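Local coordinates for protein ferritin (Pseudo-nitzschia multiseries, PDB 4IXK) that probably stores iron in a soluble, non-toxic form, taking it up as ferrous iron and oxidising it with dioxygen at a ferroxidase site within each subunit, at residues 94-99 with 130-135. Residues are numbered along the deposited sequence; the frame is centred on the assembly and turned at random.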
loop_
_atom_site.group_PDB
_atom_site.type_symbol
_atom_site.label_atom_id
_atom_site.label_comp_id
_atom_site.label_asym_id
_atom_site.label_seq_id
_atom_site.Cartn_x
_atom_site.Cartn_y
_atom_site.Cartn_z
ATOM N N LEU B 94 33.076 -31.927 29.987
ATOM C CA LEU B 94 33.553 -30.569 29.869
ATOM C C LEU B 94 32.536 -29.644 30.555
ATOM O O LEU B 94 32.856 -28.620 31.226
ATOM C CB LEU B 94 33.639 -30.229 28.385
ATOM C CG LEU B 94 33.874 -28.742 28.046
ATOM C CD1 LEU B 94 35.282 -28.397 28.574
ATOM C CD2 LEU B 94 33.772 -28.533 26.512
ATOM N N GLU B 95 31.275 -29.917 30.328
ATOM C CA GLU B 95 30.263 -29.012 30.930
ATOM C C GLU B 95 30.164 -29.221 32.436
ATOM O O GLU B 95 29.932 -28.258 33.152
ATOM C CB GLU B 95 28.887 -29.133 30.251
ATOM C CG GLU B 95 28.850 -28.675 28.787
ATOM C CD GLU B 95 28.889 -27.150 28.632
ATOM O OE1 GLU B 95 28.817 -26.394 29.630
ATOM O OE2 GLU B 95 29.033 -26.701 27.478
ATOM N N GLN B 96 30.333 -30.460 32.924
ATOM C CA GLN B 96 30.418 -30.645 34.386
ATOM C C GLN B 96 31.557 -29.786 34.996
ATOM O O GLN B 96 31.332 -29.121 35.996
ATOM C CB GLN B 96 30.512 -32.149 34.778
ATOM C CG GLN B 96 29.168 -32.803 34.458
ATOM C CD GLN B 96 29.235 -34.298 34.466
ATOM O OE1 GLN B 96 30.321 -34.879 34.464
ATOM N NE2 GLN B 96 28.064 -34.942 34.440
ATOM N N ALA B 97 32.722 -29.740 34.344
ATOM C CA ALA B 97 33.856 -28.918 34.810
ATOM C C ALA B 97 33.557 -27.422 34.722
ATOM O O ALA B 97 33.978 -26.621 35.581
ATOM C CB ALA B 97 35.108 -29.240 33.970
ATOM N N ASN B 98 32.868 -27.029 33.645
ATOM C CA ASN B 98 32.471 -25.640 33.415
ATOM C C ASN B 98 31.532 -25.240 34.636
ATOM O O ASN B 98 31.659 -24.172 35.220
ATOM C CB ASN B 98 31.664 -25.548 32.079
ATOM C CG ASN B 98 32.561 -25.466 30.801
ATOM O OD1 ASN B 98 33.805 -25.321 30.889
ATOM N ND2 ASN B 98 31.908 -25.500 29.589
ATOM N N THR B 99 30.678 -26.153 35.074
ATOM C CA THR B 99 29.755 -25.842 36.164
ATOM C C THR B 99 30.546 -25.738 37.464
ATOM O O THR B 99 30.363 -24.763 38.168
ATOM C CB THR B 99 28.677 -26.922 36.320
ATOM O OG1 THR B 99 27.889 -26.939 35.147
ATOM C CG2 THR B 99 27.737 -26.697 37.634
ATOM N N ASN B 130 20.917 -25.473 32.072
ATOM C CA ASN B 130 20.255 -25.859 30.850
ATOM C C ASN B 130 21.233 -26.654 29.968
ATOM O O ASN B 130 20.838 -27.632 29.291
ATOM C CB ASN B 130 19.793 -24.609 30.074
ATOM C CG ASN B 130 18.610 -23.906 30.729
ATOM O OD1 ASN B 130 17.970 -24.443 31.595
ATOM N ND2 ASN B 130 18.318 -22.710 30.286
ATOM N N GLU B 131 22.491 -26.200 29.962
ATOM C CA GLU B 131 23.541 -26.821 29.134
ATOM C C GLU B 131 23.819 -28.247 29.591
ATOM O O GLU B 131 23.910 -29.135 28.741
ATOM C CB GLU B 131 24.857 -26.010 29.151
ATOM C CG GLU B 131 24.915 -24.895 28.143
ATOM C CD GLU B 131 24.893 -25.447 26.725
ATOM O OE1 GLU B 131 25.784 -26.199 26.342
ATOM O OE2 GLU B 131 23.939 -25.192 26.030
ATOM N N GLU B 132 23.923 -28.498 30.903
ATOM C CA GLU B 132 24.190 -29.868 31.346
ATOM C C GLU B 132 23.040 -30.816 31.078
ATOM O O GLU B 132 23.261 -31.997 30.752
ATOM C CB GLU B 132 24.532 -29.956 32.826
ATOM C CG GLU B 132 25.994 -29.855 33.118
ATOM C CD GLU B 132 26.319 -29.993 34.617
ATOM O OE1 GLU B 132 25.945 -30.966 35.252
ATOM O OE2 GLU B 132 27.008 -29.144 35.162
ATOM N N ASP B 133 21.815 -30.314 31.199
ATOM C CA ASP B 133 20.640 -31.116 30.890
ATOM C C ASP B 133 20.570 -31.379 29.377
ATOM O O ASP B 133 20.219 -32.482 28.933
ATOM C CB ASP B 133 19.366 -30.372 31.349
ATOM C CG ASP B 133 18.098 -30.959 30.760
ATOM O OD1 ASP B 133 17.722 -32.057 31.187
ATOM O OD2 ASP B 133 17.505 -30.360 29.820
ATOM N N LYS B 134 20.888 -30.397 28.562
ATOM C CA LYS B 134 20.743 -30.620 27.119
ATOM C C LYS B 134 21.767 -31.672 26.590
ATOM O O LYS B 134 21.416 -32.580 25.826
ATOM C CB LYS B 134 20.846 -29.271 26.368
ATOM C CG LYS B 134 20.730 -29.342 24.850
ATOM C CD LYS B 134 20.990 -27.972 24.209
ATOM C CE LYS B 134 22.145 -27.203 24.887
ATOM N NZ LYS B 134 22.666 -26.027 24.107
ATOM N N ILE B 135 23.023 -31.526 27.001
ATOM C CA ILE B 135 24.093 -32.432 26.643
ATOM C C ILE B 135 23.818 -33.822 27.199
ATOM O O ILE B 135 24.009 -34.825 26.495
ATOM C CB ILE B 135 25.498 -31.954 27.174
ATOM C CG1 ILE B 135 25.936 -30.619 26.533
ATOM C CG2 ILE B 135 26.570 -33.008 26.872
ATOM C CD1 ILE B 135 25.991 -30.633 25.010
#
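E95 OE1, which lies 4.0 Å from CB of E131 on the facing helix, accepts hydrogen bonds from two side-chain amides. N98 ND2, one turn further along the same helix, reaches E95 OE1 at 3.2 Å, nearly straight (166°) but weak; the other donor is NE2 of Q128. The second oxygen, OE2, is hydrogen-bonded to the hydroxyl of Y23 on helix 3-32, so both oxygens of this buried carboxylate are engaged. The E95 chain bends at CB-CG, which brings the carboxylate up to E131, OE1 facing its CB and OE2 its OE1, while E95 CG rests 4.2 Å from CG1 of I135. E131, also bent at its second torsion, brings OE1 to 3.5 Å from E95 OE2. These are two acceptors with no bond between them, the carboxylate planes turned 64° apart. E131 OE2 forms a salt bridge with K134 NZ, which also pairs with E45 on helix 36-62. Helices 84-111 and 115-145 run antiparallel here, their local axes 9.7 Å apart at 165°, within the four-helix bundle of the ferritin fold. Both glutamates bind iron or zinc in structures of this protein, E95 probably as part of the ferroxidase centre, and a ferric ion lies about 5 Å from the E95 side chain here. With an alanine in place of E95, Y23, Q128 and N98 would probably lose their carboxylate partner and the metal sites a ligand, with a gap opening beside E131 and I135. E132 stretches across the interface, extended beyond CG. T99 OG1 points its hydroxyl at E132 OE2, a bond modelled too short for its geometry to be trusted; OG1 is also bonded to NE2 of Q128. E132 OE1 sits 3.8 Å from CG of Q96.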